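Local coordinates for protein pentafunctional AROM polypeptide (Schizosaccharomyces pombe, PDB 5SWV) that probably catalyses consecutive steps of the shikimate pathway, this portion of the multifunctional enzyme carrying the dehydroquinate dehydratase and shikimate dehydrogenase, at residues 40-45 / 227-232; 63-68 / 107-112; 96-101 / 123-128; 103-108 / 133-138; 238-243 / 247-252. One frame throughout, in Å; residues are numbered along the deposited sequence.

Contact 1: 40-45 / 227-232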
# COMPACT_ATOMS: atom_id res chain seq x y z
N GLU A 40 -12.52 -0.14 5.26
CA GLU A 40 -13.69 -0.54 6.00
C GLU A 40 -14.67 -1.16 5.03
O GLU A 40 -15.06 -0.54 4.05
CB GLU A 40 -14.33 0.66 6.66
CG GLU A 40 -15.47 0.32 7.59
CD GLU A 40 -15.98 1.54 8.34
OE1 GLU A 40 -16.54 2.44 7.67
OE2 GLU A 40 -15.81 1.59 9.58
N VAL A 41 -15.05 -2.41 5.29
CA VAL A 41 -16.15 -3.01 4.59
C VAL A 41 -17.36 -2.70 5.43
O VAL A 41 -17.47 -3.16 6.57
CB VAL A 41 -16.01 -4.53 4.46
CG1 VAL A 41 -17.23 -5.09 3.73
CG2 VAL A 41 -14.72 -4.89 3.74
N ARG A 42 -18.23 -1.87 4.88
CA ARG A 42 -19.49 -1.55 5.51
C ARG A 42 -20.43 -2.70 5.21
O ARG A 42 -21.07 -2.77 4.14
CB ARG A 42 -20.03 -0.21 5.01
CG ARG A 42 -19.32 0.99 5.62
CD ARG A 42 -19.68 1.20 7.09
NE ARG A 42 -21.12 1.44 7.30
CZ ARG A 42 -21.72 2.64 7.29
NH1 ARG A 42 -21.06 3.78 7.09
NH2 ARG A 42 -23.03 2.71 7.47
N VAL A 43 -20.50 -3.61 6.18
CA VAL A 43 -21.21 -4.87 6.04
C VAL A 43 -22.71 -4.60 5.96
O VAL A 43 -23.44 -5.30 5.24
CB VAL A 43 -20.88 -5.82 7.21
CG1 VAL A 43 -21.69 -7.10 7.13
CG2 VAL A 43 -19.38 -6.14 7.23
N ASP A 44 -23.16 -3.56 6.67
CA ASP A 44 -24.55 -3.12 6.57
C ASP A 44 -25.01 -2.74 5.14
O ASP A 44 -26.21 -2.85 4.84
CB ASP A 44 -24.86 -2.00 7.59
CG ASP A 44 -23.99 -0.76 7.41
OD1 ASP A 44 -22.74 -0.87 7.55
OD2 ASP A 44 -24.57 0.34 7.16
N TYR A 45 -24.07 -2.36 4.27
CA TYR A 45 -24.38 -2.05 2.87
C TYR A 45 -24.36 -3.25 1.92
O TYR A 45 -24.94 -3.16 0.85
CB TYR A 45 -23.45 -0.96 2.32
CG TYR A 45 -23.91 0.44 2.63
CD1 TYR A 45 -23.76 0.96 3.90
CD2 TYR A 45 -24.50 1.25 1.64
CE1 TYR A 45 -24.17 2.25 4.21
CE2 TYR A 45 -24.92 2.54 1.94
CZ TYR A 45 -24.75 3.03 3.23
OH TYR A 45 -25.14 4.30 3.60
N SER A 227 -21.90 6.31 -2.74
CA SER A 227 -22.37 7.38 -1.85
C SER A 227 -21.38 7.63 -0.73
O SER A 227 -20.49 6.80 -0.49
CB SER A 227 -23.74 7.03 -1.24
OG SER A 227 -23.76 5.73 -0.66
N LYS A 228 -21.53 8.76 -0.05
CA LYS A 228 -20.78 9.02 1.18
C LYS A 228 -21.36 8.16 2.27
O LYS A 228 -22.57 7.92 2.31
CB LYS A 228 -20.90 10.47 1.62
CG LYS A 228 -20.28 11.46 0.66
CD LYS A 228 -20.54 12.89 1.08
CE LYS A 228 -20.21 13.84 -0.05
NZ LYS A 228 -20.34 15.24 0.41
N ALA A 229 -20.49 7.71 3.16
CA ALA A 229 -20.91 6.95 4.33
C ALA A 229 -21.64 7.83 5.33
O ALA A 229 -22.53 7.37 6.02
CB ALA A 229 -19.72 6.28 4.99
N ALA A 230 -21.24 9.09 5.43
CA ALA A 230 -21.90 10.03 6.32
C ALA A 230 -21.75 11.48 5.84
O ALA A 230 -20.82 11.78 5.09
CB ALA A 230 -21.36 9.86 7.73
N PRO A 231 -22.67 12.38 6.26
CA PRO A 231 -22.60 13.77 5.81
C PRO A 231 -21.28 14.42 6.17
O PRO A 231 -20.80 14.29 7.32
CB PRO A 231 -23.74 14.45 6.58
CG PRO A 231 -24.66 13.36 6.98
CD PRO A 231 -23.78 12.17 7.21
N GLY A 232 -20.70 15.11 5.20
CA GLY A 232 -19.48 15.86 5.42
C GLY A 232 -18.24 15.10 5.03
O GLY A 232 -17.15 15.63 5.13
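R42 meets A229 through one branch of its guanidinium group: NH1 lies 3.5 Å from A229 CB and 4.0 Å from A229 O. The methyl comes in obliquely. It is a van der Waals contact, and A229 has more of its surface buried here than any other residue of the two segments. Beside it the ring of Y45 approaches S227 more loosely, CE2 standing 4.3 Å from S227 OG. The two backbones stay well apart, the nearest CA atoms being those of R42 and A229 at 8.7 Å, so the gap is bridged mainly by the side chains of 40-45.

What holds R42 in place lies one shell further out. Its chain folds at both chi2 (-72°) and chi3 (-60°), which brings the guanidinium edge-on to the D44 carboxylate. NE then donates to OD1 of D44 at 2.8 Å, almost straight (173°), and NH2 of R42 reaches OD2 of D44 at the same 2.8 Å. This is a side-on, two-nitrogen salt bridge: both oxygens use their syn lone pairs and lie near the guanidinium plane, which fixes the group's rotation and directs NH1 at A229. NH2 of R42 also lies at the edge of the Y45 ring. D44 is steadied in turn by the backbone N of L88, and the carbonyl of S227 is bonded to N18.

R42 ends strand 38-42, while the loop containing 227-232 follows strand 218-220; strand 13-17 runs between those two strands. Strand ends and loops converging in this way form the C-terminal mouth of a TIM barrel, where enzymes of this fold keep their active sites.

Contact 2: 63-68 / 107-112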
# COMPACT_ATOMS: atom_id res chain seq x y z
N GLU A 63 -17.56 -15.07 1.93
CA GLU A 63 -17.14 -15.13 0.52
C GLU A 63 -16.72 -13.75 0.05
O GLU A 63 -15.70 -13.61 -0.61
CB GLU A 63 -18.25 -15.67 -0.40
CG GLU A 63 -18.25 -17.20 -0.53
CD GLU A 63 -19.64 -17.84 -0.52
OE1 GLU A 63 -19.72 -19.06 -0.19
OE2 GLU A 63 -20.65 -17.15 -0.84
N GLN A 64 -17.48 -12.74 0.45
CA GLN A 64 -17.19 -11.35 0.12
C GLN A 64 -15.86 -10.89 0.70
O GLN A 64 -15.04 -10.34 -0.02
CB GLN A 64 -18.31 -10.45 0.61
CG GLN A 64 -19.63 -10.68 -0.09
CD GLN A 64 -19.68 -10.00 -1.42
OE1 GLN A 64 -19.91 -8.79 -1.49
NE2 GLN A 64 -19.47 -10.74 -2.50
N ILE A 65 -15.65 -11.12 1.99
CA ILE A 65 -14.42 -10.68 2.65
C ILE A 65 -13.18 -11.33 2.05
O ILE A 65 -12.16 -10.67 1.86
CB ILE A 65 -14.45 -10.96 4.18
CG1 ILE A 65 -15.56 -10.14 4.87
CG2 ILE A 65 -13.09 -10.64 4.84
CD1 ILE A 65 -15.56 -8.66 4.57
N SER A 66 -13.26 -12.63 1.75
CA SER A 66 -12.11 -13.31 1.14
C SER A 66 -11.90 -12.85 -0.30
O SER A 66 -10.76 -12.64 -0.71
CB SER A 66 -12.18 -14.85 1.27
OG SER A 66 -13.47 -15.33 0.99
N LEU A 67 -12.98 -12.65 -1.04
CA LEU A 67 -12.90 -12.13 -2.42
C LEU A 67 -12.11 -10.82 -2.46
O LEU A 67 -11.33 -10.58 -3.39
CB LEU A 67 -14.30 -11.94 -3.02
CG LEU A 67 -14.44 -11.51 -4.48
CD1 LEU A 67 -13.79 -12.51 -5.43
CD2 LEU A 67 -15.90 -11.33 -4.85
N LEU A 68 -12.29 -9.98 -1.45
CA LEU A 68 -11.57 -8.71 -1.34
C LEU A 68 -10.10 -8.94 -0.97
O LEU A 68 -9.19 -8.36 -1.59
CB LEU A 68 -12.26 -7.81 -0.31
CG LEU A 68 -11.55 -6.52 0.09
CD1 LEU A 68 -11.48 -5.58 -1.09
CD2 LEU A 68 -12.26 -5.88 1.27
N TYR A 107 -11.91 -15.41 10.73
CA TYR A 107 -11.10 -15.36 9.49
C TYR A 107 -10.11 -14.17 9.42
O TYR A 107 -9.71 -13.76 8.34
CB TYR A 107 -11.92 -15.55 8.18
CG TYR A 107 -13.17 -14.73 7.98
CD1 TYR A 107 -13.11 -13.33 7.79
CD2 TYR A 107 -14.43 -15.34 7.93
CE1 TYR A 107 -14.27 -12.57 7.60
CE2 TYR A 107 -15.60 -14.58 7.74
CZ TYR A 107 -15.51 -13.20 7.58
OH TYR A 107 -16.65 -12.46 7.39
N GLY A 108 -9.70 -13.66 10.58
CA GLY A 108 -8.56 -12.74 10.68
C GLY A 108 -8.72 -11.33 10.11
O GLY A 108 -7.78 -10.81 9.50
N CYS A 109 -9.89 -10.72 10.29
CA CYS A 109 -10.05 -9.29 10.04
C CYS A 109 -9.14 -8.56 11.02
O CYS A 109 -9.02 -8.97 12.18
CB CYS A 109 -11.50 -8.82 10.21
SG CYS A 109 -12.57 -9.25 8.82
N ASP A 110 -8.51 -7.49 10.55
CA ASP A 110 -7.55 -6.73 11.36
C ASP A 110 -8.24 -5.96 12.46
O ASP A 110 -7.77 -5.95 13.60
CB ASP A 110 -6.74 -5.79 10.49
CG ASP A 110 -6.02 -6.51 9.38
OD1 ASP A 110 -6.69 -6.91 8.40
OD2 ASP A 110 -4.79 -6.69 9.51
N PHE A 111 -9.38 -5.33 12.12
CA PHE A 111 -10.23 -4.64 13.09
C PHE A 111 -11.69 -5.04 12.94
O PHE A 111 -12.14 -5.44 11.87
CB PHE A 111 -10.17 -3.12 12.88
CG PHE A 111 -8.79 -2.54 12.86
CD1 PHE A 111 -8.08 -2.46 11.68
CD2 PHE A 111 -8.24 -2.01 14.01
CE1 PHE A 111 -6.81 -1.89 11.65
CE2 PHE A 111 -6.98 -1.44 13.99
CZ PHE A 111 -6.26 -1.38 12.81
N VAL A 112 -12.44 -4.88 14.03
CA VAL A 112 -13.91 -4.96 14.01
C VAL A 112 -14.45 -3.73 14.74
O VAL A 112 -13.98 -3.40 15.84
CB VAL A 112 -14.42 -6.25 14.70
CG1 VAL A 112 -15.93 -6.23 14.89
CG2 VAL A 112 -14.02 -7.48 13.89
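I65 packs its beta-branched side chain against Y107, and this pair makes up the dense part of the contact. CG2 of I65 is 3.6 Å from CE1 of Y107, while CG1 of the same isoleucine sits equally near the phenolic OH of Y107, at 3.6 Å. Both branches come from the same side of the ring plane, CG2 approaching it obliquely, and the side chains cross at roughly a right angle. With chi1 at 50°, the tyrosine holds CG between its backbone N and carbonyl carbon, and from there the ring points to helix 58-69. The contact is entirely apolar on the isoleucine side.

C109 is more loosely engaged: its SG lies 4.2 Å from I65 CG2, at the margin of van der Waals contact. Toward the surface the interface thins out. Y107 is partly exposed, and G108, the exposed C-prime residue of the Schellman motif that ends helix 94-106, carries the chain around at positive phi (69°). That turn lets Y107 face helix 58-69 while C109 heads inward to strand 111-115.

Around this pair, Y107 and C109 both also touch F78 of strand 76-79, and C109 rests on A104 of helix 94-106. D110 forms a salt bridge with R69, a second tie between the helix 58-69 end and this turn. The contact therefore lies where helices 58-69 and 94-106 pack side by side over strands 76-79 and 111-115.

Contact 3: 96-101 / 123-128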
# COMPACT_ATOMS: atom_id res chain seq x y z
N GLU A 96 -27.58 -11.57 15.60
CA GLU A 96 -27.12 -11.76 14.23
C GLU A 96 -25.85 -10.94 13.94
O GLU A 96 -24.95 -11.39 13.22
CB GLU A 96 -28.24 -11.42 13.23
CG GLU A 96 -29.41 -12.41 13.21
CD GLU A 96 -30.44 -12.28 14.34
OE1 GLU A 96 -30.60 -11.20 14.99
OE2 GLU A 96 -31.14 -13.29 14.58
N ALA A 97 -25.77 -9.76 14.53
CA ALA A 97 -24.56 -8.95 14.47
C ALA A 97 -23.40 -9.64 15.18
O ALA A 97 -22.29 -9.73 14.64
CB ALA A 97 -24.81 -7.60 15.10
N LYS A 98 -23.66 -10.13 16.39
CA LYS A 98 -22.64 -10.84 17.18
C LYS A 98 -22.08 -12.03 16.43
O LYS A 98 -20.86 -12.19 16.34
CB LYS A 98 -23.23 -11.30 18.50
CG LYS A 98 -22.33 -12.19 19.34
CD LYS A 98 -22.81 -12.25 20.78
CE LYS A 98 -24.15 -12.96 20.94
NZ LYS A 98 -23.93 -14.43 21.00
N GLU A 99 -22.98 -12.84 15.90
CA GLU A 99 -22.61 -13.98 15.06
C GLU A 99 -21.71 -13.54 13.93
O GLU A 99 -20.70 -14.19 13.67
CB GLU A 99 -23.83 -14.66 14.48
CG GLU A 99 -23.51 -16.01 13.84
CD GLU A 99 -24.67 -16.60 13.04
OE1 GLU A 99 -25.59 -15.85 12.63
OE2 GLU A 99 -24.64 -17.84 12.81
N LEU A 100 -22.05 -12.44 13.25
CA LEU A 100 -21.25 -11.96 12.13
C LEU A 100 -19.88 -11.47 12.57
O LEU A 100 -18.87 -11.78 11.92
CB LEU A 100 -21.97 -10.86 11.33
CG LEU A 100 -23.01 -11.35 10.29
CD1 LEU A 100 -24.02 -10.25 9.93
CD2 LEU A 100 -22.34 -11.88 9.03
N MET A 101 -19.83 -10.74 13.67
CA MET A 101 -18.56 -10.19 14.14
C MET A 101 -17.61 -11.29 14.63
O MET A 101 -16.41 -11.24 14.38
CB MET A 101 -18.80 -9.11 15.22
CG MET A 101 -19.40 -7.83 14.66
SD MET A 101 -19.70 -6.53 15.88
CE MET A 101 -21.24 -7.05 16.64
N ILE A 123 -20.71 -7.38 23.95
CA ILE A 123 -19.42 -6.73 23.79
C ILE A 123 -18.32 -7.58 24.40
O ILE A 123 -17.27 -7.78 23.79
CB ILE A 123 -19.40 -5.32 24.42
CG1 ILE A 123 -20.29 -4.38 23.63
CG2 ILE A 123 -17.99 -4.76 24.44
CD1 ILE A 123 -20.58 -3.10 24.37
N ASN A 124 -18.57 -8.06 25.61
CA ASN A 124 -17.65 -8.94 26.32
C ASN A 124 -17.38 -10.26 25.58
O ASN A 124 -16.22 -10.65 25.40
CB ASN A 124 -18.21 -9.24 27.71
CG ASN A 124 -17.22 -9.93 28.62
OD1 ASN A 124 -16.03 -9.60 28.64
ND2 ASN A 124 -17.71 -10.84 29.40
N ILE A 125 -18.44 -10.93 25.15
CA ILE A 125 -18.27 -12.14 24.34
C ILE A 125 -17.39 -11.87 23.11
O ILE A 125 -16.54 -12.69 22.78
CB ILE A 125 -19.63 -12.69 23.91
CG1 ILE A 125 -20.34 -13.30 25.12
CG2 ILE A 125 -19.48 -13.74 22.82
CD1 ILE A 125 -21.84 -13.47 24.92
N LEU A 126 -17.60 -10.75 22.44
CA LEU A 126 -16.77 -10.41 21.29
C LEU A 126 -15.35 -10.13 21.73
O LEU A 126 -14.41 -10.53 21.07
CB LEU A 126 -17.32 -9.20 20.53
CG LEU A 126 -18.69 -9.37 19.85
CD1 LEU A 126 -19.28 -8.01 19.47
CD2 LEU A 126 -18.60 -10.30 18.65
N TYR A 127 -15.20 -9.43 22.86
CA TYR A 127 -13.87 -9.18 23.43
C TYR A 127 -13.15 -10.50 23.78
O TYR A 127 -12.01 -10.70 23.36
CB TYR A 127 -13.97 -8.27 24.67
CG TYR A 127 -12.68 -8.11 25.42
CD1 TYR A 127 -11.68 -7.26 24.95
CD2 TYR A 127 -12.44 -8.81 26.61
CE1 TYR A 127 -10.49 -7.11 25.63
CE2 TYR A 127 -11.24 -8.66 27.29
CZ TYR A 127 -10.28 -7.81 26.79
OH TYR A 127 -9.10 -7.66 27.45
N GLN A 128 -13.83 -11.39 24.48
CA GLN A 128 -13.25 -12.70 24.83
C GLN A 128 -12.76 -13.49 23.60
O GLN A 128 -11.80 -14.22 23.72
CB GLN A 128 -14.22 -13.55 25.68
CG GLN A 128 -14.60 -12.98 27.05
CD GLN A 128 -13.41 -12.66 27.97
OE1 GLN A 128 -12.38 -13.32 27.93
NE2 GLN A 128 -13.56 -11.64 28.80
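M101 and L126 supply the apolar core of this helix pair. The leucine spreads its two methyls over different parts of the methionine: CD1 meets the far end, 3.6 Å from M101 CE, while CD2 touches the root, 3.6 Å from M101 CB. The bend at chi3 of M101 (-80°) brings its terminal methyl round to CD1, and the two side chains cross nearly perpendicularly.

A methyl-to-backbone contact adds to this, since L126 CD2 also lies 3.7 Å from the carbonyl O of K98. L126 thus sits over the K98-M101 turn and has the largest buried surface of the contact.

The third kind of interaction uses the aliphatic part of a charged residue. K98 crosses I125 at a slant, its CD touching I125 CG2 at 4.2 Å; the lysine's NZ has a long, weak ion pair with E95.

The segment axes approach to 10.4 Å and run nearly parallel, 10° apart. M101 and L126 both also rest on V114 of strand 111-115, the strand that joins the two helices in sequence. Neighbouring parallel helices outside a parallel sheet, linked through one of its strands, are the repeating feature of a TIM barrel.

Contact 4: 103-108 / 133-138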
# COMPACT_ATOMS: atom_id res chain seq x y z
N SER A 103 -17.53 -14.32 13.47
CA SER A 103 -17.04 -14.94 12.24
C SER A 103 -15.87 -14.17 11.62
O SER A 103 -14.88 -14.77 11.15
CB SER A 103 -18.18 -15.07 11.24
OG SER A 103 -17.68 -15.23 9.94
N ALA A 104 -15.98 -12.84 11.63
CA ALA A 104 -14.96 -11.96 11.09
C ALA A 104 -13.63 -12.10 11.81
O ALA A 104 -12.56 -12.00 11.18
CB ALA A 104 -15.43 -10.52 11.16
N MET A 105 -13.69 -12.31 13.11
CA MET A 105 -12.49 -12.49 13.92
C MET A 105 -11.91 -13.88 13.63
O MET A 105 -10.69 -14.03 13.54
CB MET A 105 -12.79 -12.26 15.41
CG MET A 105 -13.21 -10.81 15.67
SD MET A 105 -13.81 -10.26 17.29
CE MET A 105 -14.56 -11.73 17.96
N ARG A 106 -12.77 -14.87 13.43
CA ARG A 106 -12.31 -16.20 13.05
C ARG A 106 -11.52 -16.21 11.73
O ARG A 106 -10.55 -16.94 11.64
CB ARG A 106 -13.45 -17.23 13.00
CG ARG A 106 -13.59 -18.05 14.28
CD ARG A 106 -14.71 -19.07 14.19
NE ARG A 106 -16.02 -18.42 14.29
CZ ARG A 106 -17.04 -18.55 13.42
NH1 ARG A 106 -16.96 -19.33 12.34
NH2 ARG A 106 -18.18 -17.88 13.65
N TYR A 107 -11.91 -15.41 10.73
CA TYR A 107 -11.10 -15.36 9.49
C TYR A 107 -10.11 -14.17 9.42
O TYR A 107 -9.71 -13.76 8.34
CB TYR A 107 -11.92 -15.55 8.18
CG TYR A 107 -13.17 -14.73 7.98
CD1 TYR A 107 -13.11 -13.33 7.79
CD2 TYR A 107 -14.43 -15.34 7.93
CE1 TYR A 107 -14.27 -12.57 7.60
CE2 TYR A 107 -15.60 -14.58 7.74
CZ TYR A 107 -15.51 -13.20 7.58
OH TYR A 107 -16.65 -12.46 7.39
N GLY A 108 -9.70 -13.66 10.58
CA GLY A 108 -8.56 -12.74 10.68
C GLY A 108 -8.72 -11.33 10.11
O GLY A 108 -7.78 -10.81 9.50
N THR A 133 -7.46 -9.82 16.16
CA THR A 133 -8.32 -8.72 15.75
C THR A 133 -8.39 -7.64 16.81
O THR A 133 -8.51 -7.92 18.00
CB THR A 133 -9.74 -9.24 15.47
OG1 THR A 133 -9.68 -10.27 14.48
CG2 THR A 133 -10.63 -8.12 14.99
N LYS A 134 -8.28 -6.39 16.36
CA LYS A 134 -8.39 -5.24 17.26
C LYS A 134 -9.82 -4.70 17.27
O LYS A 134 -10.45 -4.60 16.22
CB LYS A 134 -7.48 -4.11 16.77
CG LYS A 134 -6.03 -4.47 16.64
CD LYS A 134 -5.40 -4.73 17.99
CE LYS A 134 -3.90 -4.78 17.83
NZ LYS A 134 -3.31 -5.49 18.99
N LEU A 135 -10.30 -4.32 18.44
CA LEU A 135 -11.64 -3.76 18.56
C LEU A 135 -11.66 -2.23 18.51
O LEU A 135 -10.87 -1.57 19.20
CB LEU A 135 -12.30 -4.25 19.83
CG LEU A 135 -12.46 -5.76 19.95
CD1 LEU A 135 -13.38 -6.03 21.12
CD2 LEU A 135 -13.00 -6.42 18.69
N ILE A 136 -12.54 -1.70 17.65
CA ILE A 136 -12.83 -0.27 17.58
C ILE A 136 -14.21 -0.10 18.22
O ILE A 136 -15.22 -0.53 17.67
CB ILE A 136 -12.84 0.31 16.14
CG1 ILE A 136 -11.55 -0.05 15.39
CG2 ILE A 136 -12.99 1.83 16.20
CD1 ILE A 136 -11.44 0.54 13.99
N MET A 137 -14.22 0.49 19.40
CA MET A 137 -15.45 0.78 20.09
C MET A 137 -15.94 2.14 19.63
O MET A 137 -15.22 3.13 19.76
CB MET A 137 -15.21 0.76 21.60
CG MET A 137 -14.72 -0.58 22.11
SD MET A 137 -16.04 -1.80 22.04
CE MET A 137 -15.14 -3.15 21.34
N SER A 138 -17.16 2.17 19.10
CA SER A 138 -17.68 3.33 18.40
C SER A 138 -19.01 3.81 18.97
O SER A 138 -19.84 3.00 19.33
CB SER A 138 -17.87 2.97 16.93
OG SER A 138 -19.05 2.21 16.75
O HOH W 1 -8.85 -12.77 15.07
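M105 and T133 each have 57 Å² of surface buried here, their side chains crossing at about a right angle. CG of M105 lies 3.8 Å from both OG1 and CG2 of T133, so the methionine methylene meets the fork of the threonine. T133 OG1 also comes to 3.6 Å from M105 CA. With OG1 beside the backbone N (chi1 -57°) and CG2 anti to it, both branches of the threonine face M105.

L135, the third participant, is looser: its CD2 touches the sulfur of M105, SD, at 4.2 Å, two residues further along the strand.

One water joins the segments by polar contacts. It donates to the carbonyl O of M105 at 2.7 Å and to OG1 of T133 at 2.7 Å. That carbonyl belongs to the last turn of helix 94-106 and also accepts G108 N at 3.1 Å, within the Schellman motif.

The hydroxyl of T133 has a further partner in C109: OG1 accepts a hydrogen bond from the water and donates one to the carbonyl O of C109. Chemically, the threonine acts in two ways: its carbon atoms fill out an apolar seam with M105, and its buried oxygen, satisfied as donor and acceptor, ties the helix end and the following turn to the start of strand 134-140.

Contact 5: 238-243 / 247-252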
# COMPACT_ATOMS: atom_id res chain seq x y z
N GLN A 238 -9.55 15.72 -1.56
CA GLN A 238 -10.13 16.84 -0.85
C GLN A 238 -9.49 17.01 0.50
O GLN A 238 -9.22 18.14 0.93
CB GLN A 238 -11.63 16.61 -0.65
CG GLN A 238 -12.46 16.68 -1.93
CD GLN A 238 -13.94 16.43 -1.66
OE1 GLN A 238 -14.35 15.39 -1.13
NE2 GLN A 238 -14.76 17.42 -2.01
N LEU A 239 -9.25 15.89 1.18
CA LEU A 239 -8.70 15.91 2.52
C LEU A 239 -7.33 16.55 2.54
O LEU A 239 -7.04 17.34 3.42
CB LEU A 239 -8.62 14.50 3.11
CG LEU A 239 -8.10 14.40 4.56
CD1 LEU A 239 -9.02 15.10 5.56
CD2 LEU A 239 -7.93 12.94 4.96
N ASN A 240 -6.48 16.19 1.58
CA ASN A 240 -5.16 16.80 1.46
C ASN A 240 -5.26 18.27 1.06
O ASN A 240 -4.64 19.14 1.66
CB ASN A 240 -4.30 16.05 0.45
CG ASN A 240 -3.90 14.66 0.93
OD1 ASN A 240 -3.66 14.44 2.12
ND2 ASN A 240 -3.82 13.71 -0.01
N GLU A 241 -6.05 18.55 0.03
CA GLU A 241 -6.29 19.91 -0.37
C GLU A 241 -6.68 20.82 0.80
O GLU A 241 -6.18 21.93 0.92
CB GLU A 241 -7.36 19.96 -1.43
CG GLU A 241 -6.84 19.56 -2.79
CD GLU A 241 -7.93 19.50 -3.84
OE1 GLU A 241 -9.13 19.36 -3.47
OE2 GLU A 241 -7.58 19.57 -5.05
N ALA A 242 -7.57 20.33 1.65
CA ALA A 242 -8.00 21.08 2.82
C ALA A 242 -6.86 21.27 3.82
O ALA A 242 -6.60 22.39 4.27
CB ALA A 242 -9.17 20.38 3.49
N ARG A 243 -6.16 20.18 4.12
CA ARG A 243 -5.02 20.22 5.03
C ARG A 243 -3.90 21.15 4.57
O ARG A 243 -3.20 21.73 5.39
CB ARG A 243 -4.48 18.81 5.27
CG ARG A 243 -5.37 18.02 6.21
CD ARG A 243 -4.98 16.56 6.33
NE ARG A 243 -5.83 15.90 7.32
CZ ARG A 243 -5.85 14.59 7.57
NH1 ARG A 243 -5.06 13.74 6.90
NH2 ARG A 243 -6.68 14.11 8.50
N GLY A 247 -2.93 24.96 6.54
CA GLY A 247 -1.57 24.98 7.07
C GLY A 247 -1.07 23.73 7.82
O GLY A 247 -0.01 23.79 8.45
N GLU A 248 -1.79 22.62 7.74
CA GLU A 248 -1.37 21.36 8.36
C GLU A 248 -0.27 20.67 7.55
O GLU A 248 0.74 20.30 8.12
CB GLU A 248 -2.54 20.39 8.55
CG GLU A 248 -3.40 20.67 9.78
CD GLU A 248 -2.76 20.26 11.10
OE1 GLU A 248 -2.78 19.04 11.44
OE2 GLU A 248 -2.25 21.16 11.82
N ILE A 249 -0.48 20.49 6.25
CA ILE A 249 0.56 19.96 5.34
C ILE A 249 1.25 21.09 4.61
O ILE A 249 0.60 21.83 3.86
CB ILE A 249 -0.06 19.03 4.28
CG1 ILE A 249 -0.51 17.74 4.95
CG2 ILE A 249 0.93 18.71 3.17
CD1 ILE A 249 -1.42 16.88 4.09
N LEU A 250 2.56 21.22 4.79
CA LEU A 250 3.35 22.26 4.12
C LEU A 250 3.96 21.78 2.79
O LEU A 250 4.25 20.60 2.63
CB LEU A 250 4.47 22.80 5.04
CG LEU A 250 4.12 23.47 6.38
CD1 LEU A 250 5.33 24.19 6.97
CD2 LEU A 250 2.96 24.46 6.27
N PRO A 251 4.12 22.71 1.82
CA PRO A 251 4.79 22.43 0.55
C PRO A 251 6.21 22.01 0.71
O PRO A 251 6.94 22.59 1.51
CB PRO A 251 4.76 23.77 -0.18
CG PRO A 251 3.59 24.48 0.38
CD PRO A 251 3.48 24.04 1.81
N GLU A 252 6.63 21.08 -0.14
CA GLU A 252 7.92 20.42 -0.02
C GLU A 252 8.52 20.30 -1.42
O GLU A 252 7.79 20.13 -2.42
CB GLU A 252 7.78 19.05 0.66
CG GLU A 252 7.84 19.12 2.19
CD GLU A 252 7.32 17.86 2.89
OE1 GLU A 252 7.72 16.74 2.54
OE2 GLU A 252 6.49 18.00 3.83
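R243 O accepts two backbone amides from the chain that follows its helix. The amide N of E248 lies 2.9 Å from R243 O, placed nearly along the C=O axis but with a bent N-H...O angle of 130°. The I249 amide is the straighter donor, its N 3.1 Å from R243 O at 164°, yet it approaches from above the carbonyl plane. The two donors therefore reach the oxygen from different directions, and together they fold the chain back on the helix end. The reversal starts at G247, whose phi of 90° belongs to a Schellman motif.

Van der Waals contacts accompany these bonds. CD1 of I249 lies 3.8 Å from R243 CB and 3.9 Å from N240 OD1, tucking the isoleucine between two residues one helical turn apart. CB of E248 sits 4.1 Å from R243 CB.

The polar ends of these side chains are satisfied elsewhere. N240 donates through ND2 to the carbonyl of L277, NE of R243 bonds to the carbonyl of I212, and OE1 of E248 makes a salt bridge with R11. The R243 side chain runs out from the helix, extended from CG to NE, and one face of its guanidinium carries CD2 of L239 near the rim. The charged ends of R243 and E248 are not in contact: NE of R243 and OE1 of E248 are 6.0 Å apart.

Helix 236-245 rests on helix 208-213 and strand 218-220 of the eight-stranded parallel sheet, and 247-252 leads directly into strand 253-257 of the mixed sheet, so the turn joins the two sheets in sequence.

How the contacts relate
Contacts 2, 3 and 4 form one continuous patch of the barrel wall. Contacts 2 and 4, centres about 9 Å apart, share Y107 and G108; contacts 3 and 4, equally close by centres, both use helix 94-106. Between contacts 2 and 3, V112 CG1 packs on M101 CG at 3.8 Å. Contact 1 encloses all three along the chain and touches contact 2, V41 CG2 lying 3.6 Å from L68 CD2; at the barrel mouth, its Y45 side chain is about 5 Å from a bound triethylene glycol, probably from the crystallisation liquor. Contact 5 is remote from contacts 2 to 4 (centres about 32 to 39 Å), though its nearest atoms come within about 6 Å of contact 1 without touching.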